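Local coordinates for protein S-adenosyl-L-methionine methyl transferase (Ruegeria pomeroyi DSS-3, PDB 3IHT) that binds S-adenosylmethionine in a Rossmann-like fold and is probably a methyltransferase, at residues 92-100 / 125-136; 104-114 / 135-146. All blocks are in the same frame, centred on the assembly; numbering follows the deposited sequence.

Interaction 1: 92-100 / 125-136. With SAM (S-adenosylmethionine), chain C.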
# COMPACT_ATOMS: atom_id res chain seq x y z
N ILE A 92 -5.42 9.45 20.23
CA ILE A 92 -6.55 8.62 20.63
C ILE A 92 -6.49 8.18 22.09
O ILE A 92 -7.51 7.85 22.67
CB ILE A 92 -6.82 7.41 19.72
CG1 ILE A 92 -5.64 6.45 19.71
CG2 ILE A 92 -7.16 7.89 18.28
CD1 ILE A 92 -5.96 5.15 18.93
N ARG A 93 -5.31 8.23 22.70
CA ARG A 93 -5.23 7.86 24.11
C ARG A 93 -6.00 8.86 24.99
O ARG A 93 -6.51 8.49 26.06
CB ARG A 93 -3.75 7.67 24.52
CG ARG A 93 -3.14 6.42 23.84
CD ARG A 93 -1.60 6.36 23.88
NE ARG A 93 -0.95 7.48 23.19
CZ ARG A 93 0.36 7.69 23.16
NH1 ARG A 93 1.19 6.81 23.73
NH2 ARG A 93 0.86 8.75 22.52
N GLU A 94 -6.12 10.12 24.53
CA GLU A 94 -6.96 11.10 25.18
C GLU A 94 -8.33 11.25 24.52
O GLU A 94 -9.33 11.41 25.20
CB GLU A 94 -6.29 12.47 25.21
CG GLU A 94 -5.15 12.57 26.24
CD GLU A 94 -3.87 11.90 25.75
OE1 GLU A 94 -3.38 12.30 24.65
OE2 GLU A 94 -3.37 10.99 26.46
N THR A 95 -8.38 11.22 23.19
CA THR A 95 -9.64 11.49 22.50
C THR A 95 -10.67 10.36 22.57
O THR A 95 -11.86 10.63 22.53
CB THR A 95 -9.44 11.91 21.02
OG1 THR A 95 -8.97 10.79 20.26
CG2 THR A 95 -8.50 13.12 20.89
N LEU A 96 -10.24 9.11 22.69
CA LEU A 96 -11.22 8.04 22.90
C LEU A 96 -12.01 8.23 24.21
O LEU A 96 -13.25 8.26 24.17
CB LEU A 96 -10.60 6.64 22.76
CG LEU A 96 -10.42 6.15 21.31
CD1 LEU A 96 -9.57 4.90 21.22
CD2 LEU A 96 -11.83 5.86 20.67
N PRO A 97 -11.33 8.43 25.35
CA PRO A 97 -12.10 8.67 26.57
C PRO A 97 -12.98 9.92 26.49
O PRO A 97 -14.11 9.93 26.95
CB PRO A 97 -11.03 8.84 27.64
CG PRO A 97 -9.88 8.10 27.15
CD PRO A 97 -9.91 8.17 25.64
N ALA A 98 -12.48 10.98 25.87
CA ALA A 98 -13.28 12.21 25.68
C ALA A 98 -14.55 11.94 24.83
O ALA A 98 -15.67 12.45 25.14
CB ALA A 98 -12.44 13.31 25.05
N THR A 99 -14.38 11.16 23.78
CA THR A 99 -15.48 10.83 22.89
C THR A 99 -16.50 9.93 23.60
O THR A 99 -17.69 10.04 23.36
CB THR A 99 -14.95 10.18 21.59
OG1 THR A 99 -14.05 11.11 20.96
CG2 THR A 99 -16.12 9.85 20.65
N LEU A 100 -16.03 9.04 24.48
CA LEU A 100 -16.96 8.20 25.24
C LEU A 100 -17.91 9.04 26.10
O LEU A 100 -19.10 8.72 26.22
CB LEU A 100 -16.22 7.20 26.12
CG LEU A 100 -17.07 6.07 26.71
CD1 LEU A 100 -17.62 5.07 25.62
CD2 LEU A 100 -16.23 5.32 27.76
N PHE A 125 1.05 -1.23 21.27
CA PHE A 125 0.01 -0.21 21.15
C PHE A 125 -1.37 -0.83 21.08
O PHE A 125 -2.30 -0.36 21.72
CB PHE A 125 0.25 0.66 19.91
CG PHE A 125 -0.63 1.89 19.86
CD1 PHE A 125 -0.50 2.89 20.80
CD2 PHE A 125 -1.59 2.03 18.88
CE1 PHE A 125 -1.30 4.02 20.78
CE2 PHE A 125 -2.40 3.18 18.83
CZ PHE A 125 -2.26 4.17 19.78
N ALA A 126 -1.50 -1.93 20.36
CA ALA A 126 -2.73 -2.68 20.30
C ALA A 126 -3.17 -3.11 21.72
O ALA A 126 -4.35 -3.00 22.09
CB ALA A 126 -2.55 -3.92 19.41
N ARG A 127 -2.21 -3.59 22.52
CA ARG A 127 -2.49 -3.97 23.88
C ARG A 127 -2.99 -2.76 24.67
O ARG A 127 -4.05 -2.80 25.34
CB ARG A 127 -1.22 -4.54 24.52
CG ARG A 127 -1.36 -5.01 25.96
CD ARG A 127 0.01 -5.46 26.52
NE ARG A 127 0.58 -6.59 25.77
CZ ARG A 127 0.40 -7.88 26.08
NH1 ARG A 127 -0.28 -8.24 27.17
NH2 ARG A 127 0.95 -8.82 25.30
N LEU A 128 -2.25 -1.67 24.59
CA LEU A 128 -2.62 -0.47 25.34
C LEU A 128 -4.01 0.08 24.96
O LEU A 128 -4.81 0.48 25.85
CB LEU A 128 -1.55 0.59 25.12
CG LEU A 128 -1.69 1.91 25.89
CD1 LEU A 128 -0.30 2.55 26.03
CD2 LEU A 128 -2.71 2.83 25.16
N ILE A 129 -4.32 0.11 23.66
CA ILE A 129 -5.55 0.79 23.22
C ILE A 129 -6.80 -0.08 23.31
O ILE A 129 -7.91 0.45 23.27
CB ILE A 129 -5.47 1.38 21.79
CG1 ILE A 129 -5.29 0.29 20.71
CG2 ILE A 129 -4.37 2.43 21.73
CD1 ILE A 129 -5.26 0.87 19.33
N SER A 130 -6.64 -1.38 23.44
CA SER A 130 -7.79 -2.28 23.47
C SER A 130 -8.85 -1.88 24.54
O SER A 130 -10.04 -1.75 24.22
CB SER A 130 -7.33 -3.73 23.60
OG SER A 130 -6.76 -4.23 22.39
N PRO A 131 -8.43 -1.66 25.81
CA PRO A 131 -9.45 -1.28 26.80
C PRO A 131 -10.00 0.13 26.59
O PRO A 131 -11.06 0.46 27.14
CB PRO A 131 -8.71 -1.38 28.15
CG PRO A 131 -7.22 -1.25 27.76
CD PRO A 131 -7.13 -1.94 26.43
N LEU A 132 -9.32 0.95 25.78
CA LEU A 132 -9.85 2.27 25.45
C LEU A 132 -10.91 2.19 24.36
O LEU A 132 -11.80 3.03 24.32
CB LEU A 132 -8.75 3.24 25.03
CG LEU A 132 -7.62 3.50 26.03
CD1 LEU A 132 -6.62 4.55 25.44
CD2 LEU A 132 -8.15 3.93 27.37
N ILE A 133 -10.80 1.22 23.48
CA ILE A 133 -11.76 1.04 22.40
C ILE A 133 -13.02 0.28 22.82
O ILE A 133 -14.13 0.66 22.41
CB ILE A 133 -11.13 0.32 21.21
CG1 ILE A 133 -10.06 1.21 20.57
CG2 ILE A 133 -12.20 -0.19 20.20
CD1 ILE A 133 -9.12 0.50 19.56
N GLU A 134 -12.84 -0.78 23.60
CA GLU A 134 -13.93 -1.71 23.95
C GLU A 134 -15.24 -1.04 24.44
O GLU A 134 -16.31 -1.40 23.93
CB GLU A 134 -13.46 -2.78 24.95
CG GLU A 134 -14.47 -3.86 25.20
CD GLU A 134 -13.85 -5.16 25.72
OE1 GLU A 134 -12.64 -5.19 26.06
OE2 GLU A 134 -14.59 -6.16 25.79
N PRO A 135 -15.16 -0.05 25.35
CA PRO A 135 -16.40 0.57 25.85
C PRO A 135 -17.25 1.35 24.82
O PRO A 135 -18.39 1.71 25.14
CB PRO A 135 -15.92 1.53 26.97
CG PRO A 135 -14.50 1.16 27.24
CD PRO A 135 -13.96 0.53 25.99
N HIS A 136 -16.71 1.58 23.62
CA HIS A 136 -17.38 2.38 22.62
C HIS A 136 -18.44 1.64 21.81
O HIS A 136 -19.29 2.29 21.20
CB HIS A 136 -16.38 3.01 21.68
CG HIS A 136 -15.57 4.10 22.31
ND1 HIS A 136 -15.90 5.43 22.20
CD2 HIS A 136 -14.49 4.05 23.12
CE1 HIS A 136 -15.04 6.16 22.88
NE2 HIS A 136 -14.17 5.34 23.45
N SAM C . -5.97 3.17 7.04
CA SAM C . -5.25 4.31 6.38
C SAM C . -5.44 4.27 4.84
O SAM C . -4.88 5.10 4.09
OXT SAM C . -6.08 3.32 4.33
CB SAM C . -3.77 4.38 6.78
CG SAM C . -3.51 4.81 8.25
SD SAM C . -1.72 5.00 8.66
CE SAM C . -1.22 3.26 8.47
C5' SAM C . -1.86 5.20 10.49
C4' SAM C . -2.45 6.51 10.97
O4' SAM C . -2.74 6.39 12.38
C3' SAM C . -1.52 7.72 10.82
O3' SAM C . -2.15 8.79 10.11
C2' SAM C . -1.14 8.11 12.24
O2' SAM C . -0.85 9.49 12.51
C1' SAM C . -2.36 7.61 13.01
N9 SAM C . -2.08 7.39 14.45
C8 SAM C . -1.17 6.50 14.99
N7 SAM C . -1.22 6.59 16.34
C5 SAM C . -2.13 7.53 16.68
C6 SAM C . -2.58 8.00 17.92
N6 SAM C . -2.05 7.55 19.08
N1 SAM C . -3.58 8.96 17.91
C2 SAM C . -4.12 9.47 16.75
N3 SAM C . -3.66 9.01 15.52
C4 SAM C . -2.70 8.04 15.50
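Helix 92-100 and helix 125-133 run side by side in the same direction, 11° apart, with their axes 9.8 Å from each other, and Leu96 lies level with Leu132 and Leu100 with His136. No clear hydrogen bond joins the two segments. Side chains make most of the contact, partly against backbone atoms.

At the C-terminal ends of the two segments the imidazole of His136 is held between two leucines. Leu100 CD1 sits over the centre of one face, 3.8 Å from the ring centroid. Leu96 CD2 lies over the opposite face, offset toward the rim. Both are CH-pi contacts. The ring edge points at the backbone of helix 92-100, and His136 NE2 lies 3.1 Å from Leu96 O. Leu100 CD2 also meets Pro135 CB.

In the middle, Leu96 sends its other methyl, CD1, to Ile133 CG1 at 3.8 Å. Leu132 CD1 rests on the backbone at Arg93 CA.

At the N-terminal ends Ile92 CD1 touches Phe125 CZ at 3.9 Å. With CG1 between its own N and carbonyl carbon (chi1 62°), Ile92 places CD1 against the phenyl ring. One face of that ring carries Ile129 CG2. In the conformer given, the Arg93 side chain crosses that of Leu128 at about a right angle, CG against CD2, and Arg93 CD reaches the edge of the Phe125 ring. The guanidinium itself is salt-bridged to Asp91.

The adenine of S-adenosylmethionine closes this end. Ile92 N donates to SAM N1 in a 3.0 Å bond that is nearly straight, at 168°. Phe125 CZ lies 3.5 Å from SAM N6. The packing of Ile92 against Phe125 is consistent with a preformed apolar wall beside the adenine, and the Ile92 N-H supplies a directed bond to N1.

Interaction 2: 104-114 / 135-146. With SAM (S-adenosylmethionine), chain C.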
# COMPACT_ATOMS: atom_id res chain seq x y z
N GLY A 104 -21.07 8.07 24.27
CA GLY A 104 -21.34 6.80 24.93
C GLY A 104 -21.07 5.56 24.10
O GLY A 104 -20.37 5.60 23.07
N ALA A 105 -21.62 4.44 24.54
CA ALA A 105 -21.37 3.14 23.91
C ALA A 105 -22.29 2.92 22.71
O ALA A 105 -23.10 1.99 22.70
CB ALA A 105 -21.56 2.01 24.92
N THR A 106 -22.14 3.76 21.69
CA THR A 106 -23.06 3.78 20.56
C THR A 106 -22.43 3.48 19.22
O THR A 106 -23.14 3.47 18.21
CB THR A 106 -23.75 5.13 20.48
OG1 THR A 106 -22.76 6.15 20.38
CG2 THR A 106 -24.70 5.33 21.71
N ALA A 107 -21.13 3.21 19.17
CA ALA A 107 -20.50 2.97 17.87
C ALA A 107 -20.96 1.63 17.29
O ALA A 107 -21.01 0.61 18.01
CB ALA A 107 -18.95 2.99 17.97
N SER A 108 -21.24 1.60 16.00
CA SER A 108 -21.65 0.36 15.33
C SER A 108 -20.46 -0.40 14.80
O SER A 108 -20.50 -1.62 14.65
CB SER A 108 -22.63 0.67 14.18
OG SER A 108 -22.06 1.54 13.20
N LEU A 109 -19.40 0.32 14.45
CA LEU A 109 -18.24 -0.27 13.80
C LEU A 109 -17.03 0.60 14.12
O LEU A 109 -17.07 1.82 13.89
CB LEU A 109 -18.45 -0.35 12.28
CG LEU A 109 -17.30 -0.78 11.38
CD1 LEU A 109 -16.71 -2.15 11.79
CD2 LEU A 109 -17.72 -0.79 9.92
N VAL A 110 -15.98 -0.00 14.64
CA VAL A 110 -14.71 0.70 14.92
C VAL A 110 -13.64 -0.01 14.10
O VAL A 110 -13.46 -1.24 14.20
CB VAL A 110 -14.35 0.73 16.44
CG1 VAL A 110 -12.97 1.41 16.70
CG2 VAL A 110 -15.49 1.40 17.25
N HIS A 111 -12.97 0.77 13.24
CA HIS A 111 -11.90 0.27 12.39
C HIS A 111 -10.58 0.91 12.79
O HIS A 111 -10.51 2.15 12.88
CB HIS A 111 -12.14 0.58 10.90
CG HIS A 111 -10.99 0.20 10.03
ND1 HIS A 111 -10.35 1.09 9.19
CD2 HIS A 111 -10.33 -0.98 9.90
CE1 HIS A 111 -9.33 0.46 8.60
NE2 HIS A 111 -9.29 -0.78 9.04
N ALA A 112 -9.56 0.09 13.06
CA ALA A 112 -8.24 0.59 13.39
C ALA A 112 -7.19 0.06 12.43
O ALA A 112 -7.07 -1.15 12.21
CB ALA A 112 -7.87 0.24 14.86
N ASP A 113 -6.40 0.99 11.88
CA ASP A 113 -5.22 0.68 11.09
C ASP A 113 -4.14 1.69 11.54
O ASP A 113 -3.83 2.64 10.84
CB ASP A 113 -5.54 0.81 9.59
CG ASP A 113 -4.39 0.41 8.68
OD1 ASP A 113 -3.57 -0.48 9.06
OD2 ASP A 113 -4.28 1.03 7.55
N LEU A 114 -3.70 1.53 12.78
CA LEU A 114 -2.86 2.50 13.48
C LEU A 114 -1.37 2.16 13.41
O LEU A 114 -0.53 2.96 13.87
CB LEU A 114 -3.31 2.60 14.94
CG LEU A 114 -4.71 3.21 15.14
CD1 LEU A 114 -5.42 2.63 16.43
CD2 LEU A 114 -4.59 4.73 15.18
N PRO A 135 -15.16 -0.05 25.35
CA PRO A 135 -16.40 0.57 25.85
C PRO A 135 -17.25 1.35 24.82
O PRO A 135 -18.39 1.71 25.14
CB PRO A 135 -15.92 1.53 26.97
CG PRO A 135 -14.50 1.16 27.24
CD PRO A 135 -13.96 0.53 25.99
N HIS A 136 -16.71 1.58 23.62
CA HIS A 136 -17.38 2.38 22.62
C HIS A 136 -18.44 1.64 21.81
O HIS A 136 -19.29 2.29 21.20
CB HIS A 136 -16.38 3.01 21.68
CG HIS A 136 -15.57 4.10 22.31
ND1 HIS A 136 -15.90 5.43 22.20
CD2 HIS A 136 -14.49 4.05 23.12
CE1 HIS A 136 -15.04 6.16 22.88
NE2 HIS A 136 -14.17 5.34 23.45
N LEU A 137 -18.36 0.31 21.78
CA LEU A 137 -19.20 -0.50 20.92
C LEU A 137 -20.62 -0.70 21.49
O LEU A 137 -20.81 -1.07 22.66
CB LEU A 137 -18.58 -1.84 20.65
CG LEU A 137 -17.43 -1.96 19.66
CD1 LEU A 137 -17.16 -3.45 19.49
CD2 LEU A 137 -17.75 -1.33 18.32
N ALA A 138 -21.61 -0.42 20.64
CA ALA A 138 -22.99 -0.83 20.90
C ALA A 138 -23.11 -2.34 20.85
O ALA A 138 -22.28 -3.04 20.28
CB ALA A 138 -23.94 -0.18 19.88
N GLN A 139 -24.17 -2.86 21.46
CA GLN A 139 -24.49 -4.28 21.28
C GLN A 139 -24.66 -4.58 19.81
O GLN A 139 -25.36 -3.84 19.08
CB GLN A 139 -25.75 -4.65 22.08
CG GLN A 139 -25.57 -4.58 23.56
CD GLN A 139 -26.84 -4.97 24.33
OE1 GLN A 139 -27.48 -5.98 24.04
NE2 GLN A 139 -27.17 -4.18 25.34
N GLY A 140 -23.98 -5.65 19.37
CA GLY A 140 -23.92 -6.02 17.98
C GLY A 140 -22.84 -5.33 17.16
O GLY A 140 -22.62 -5.67 16.00
N GLY A 141 -22.18 -4.35 17.75
CA GLY A 141 -21.10 -3.62 17.08
C GLY A 141 -19.90 -4.48 16.80
O GLY A 141 -19.61 -5.43 17.53
N LEU A 142 -19.18 -4.13 15.74
CA LEU A 142 -17.98 -4.87 15.35
C LEU A 142 -16.74 -3.98 15.43
O LEU A 142 -16.84 -2.72 15.32
CB LEU A 142 -18.14 -5.43 13.94
CG LEU A 142 -19.27 -6.43 13.71
CD1 LEU A 142 -19.30 -6.87 12.25
CD2 LEU A 142 -19.12 -7.65 14.62
N MSE A 143 -15.59 -4.62 15.67
CA MSE A 143 -14.29 -3.98 15.73
C MSE A 143 -13.39 -4.70 14.74
O MSE A 143 -13.24 -5.92 14.80
CB MSE A 143 -13.74 -3.98 17.18
CG MSE A 143 -12.66 -2.96 17.45
SE MSE A 143 -10.95 -3.56 16.79
CE MSE A 143 -10.25 -1.80 16.48
N VAL A 144 -12.84 -3.97 13.77
CA VAL A 144 -11.93 -4.54 12.76
C VAL A 144 -10.57 -3.85 12.91
O VAL A 144 -10.49 -2.61 12.96
CB VAL A 144 -12.45 -4.32 11.34
CG1 VAL A 144 -11.45 -4.81 10.27
CG2 VAL A 144 -13.83 -4.97 11.16
N SER A 145 -9.53 -4.66 13.02
CA SER A 145 -8.19 -4.12 13.24
C SER A 145 -7.15 -4.84 12.39
O SER A 145 -7.28 -5.99 12.10
CB SER A 145 -7.78 -4.31 14.71
OG SER A 145 -6.55 -3.59 14.99
N SER A 146 -6.10 -4.11 12.00
CA SER A 146 -4.96 -4.70 11.35
C SER A 146 -3.92 -5.19 12.36
O SER A 146 -2.87 -5.68 11.95
CB SER A 146 -4.35 -3.72 10.33
OG SER A 146 -4.22 -2.42 10.86
N SAM C . -5.97 3.17 7.04
CA SAM C . -5.25 4.31 6.38
C SAM C . -5.44 4.27 4.84
O SAM C . -4.88 5.10 4.09
OXT SAM C . -6.08 3.32 4.33
CB SAM C . -3.77 4.38 6.78
CG SAM C . -3.51 4.81 8.25
SD SAM C . -1.72 5.00 8.66
CE SAM C . -1.22 3.26 8.47
C5' SAM C . -1.86 5.20 10.49
C4' SAM C . -2.45 6.51 10.97
O4' SAM C . -2.74 6.39 12.38
C3' SAM C . -1.52 7.72 10.82
O3' SAM C . -2.15 8.79 10.11
C2' SAM C . -1.14 8.11 12.24
O2' SAM C . -0.85 9.49 12.51
C1' SAM C . -2.36 7.61 13.01
N9 SAM C . -2.08 7.39 14.45
C8 SAM C . -1.17 6.50 14.99
N7 SAM C . -1.22 6.59 16.34
C5 SAM C . -2.13 7.53 16.68
C6 SAM C . -2.58 8.00 17.92
N6 SAM C . -2.05 7.55 19.08
N1 SAM C . -3.58 8.96 17.91
C2 SAM C . -4.12 9.47 16.75
N3 SAM C . -3.66 9.01 15.52
C4 SAM C . -2.70 8.04 15.50
O HOH W 1 -18.24 6.84 21.66
O HOH W 2 -4.65 -0.94 14.30
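Asp113 CG lies anti to the backbone N (chi1 -176°), while Ser146 OG stands between its own N and carbonyl carbon (chi1 45°); together these turns bring the carboxylate and the hydroxyl within bonding distance at the strand ends. Ser146 OG donates to Asp113 OD1 at 2.7 Å, on the anti side of that oxygen and slightly out of the carboxylate plane. The other oxygen, Asp113 OD2, accepts from SAM N at 2.8 Å. With an alanine here, the ligand's amino group is likely to lose this acceptor and the Ser146 hydroxyl its mate.

Behind this pair, strands 109-112 and 141-145 run parallel. Val110 and Ala112 each bond through both N and O to strand 141-145 and its end, Val110 to Leu142 and Val144, Ala112 to Val144 and Ser146. Val144 N to Val110 O is 2.8 Å. On one face Leu109 CD1 packs on Val144 CG2. On the other, Ala112 CB meets the selenomethionine methyl, Met143 CE, at 3.5 Å, and Val110 CG2 meets Leu137 CD2.

At the far end Ala107 is gripped twice: its N by His136 O, its O by Ala138 N. A type II turn, Ala138 to Gly141, then leads into strand 141-145. Water 1 joins His136 ND1 to Gly104 O.

Helix 119-133 links the two strands in a beta-alpha-beta crossover, as in Rossmann-like methyltransferases, with the ligand at the C-terminal end of strand 107-112.

Interaction 2 is the buried core, a parallel strand pair in the middle of the sheet. Interaction 1 is only partly buried and lies on the helical layer, with some residues exposed. They differ in chemistry: backbone hydrogen bonds dominate interaction 2, whereas apolar and CH-pi packing carries interaction 1. Pro135 and His136 belong to both, and the segments alternate along the chain. The two contacts also touch directly. Leu114 CD1 packs against Ile92 CD1 at 3.6 Å and against Ile129, and Val110 meets Ile133. Both reach S-adenosylmethionine, interaction 1 at the adenine and interaction 2 at the amino group and, through Leu114, where adenine and ribose join.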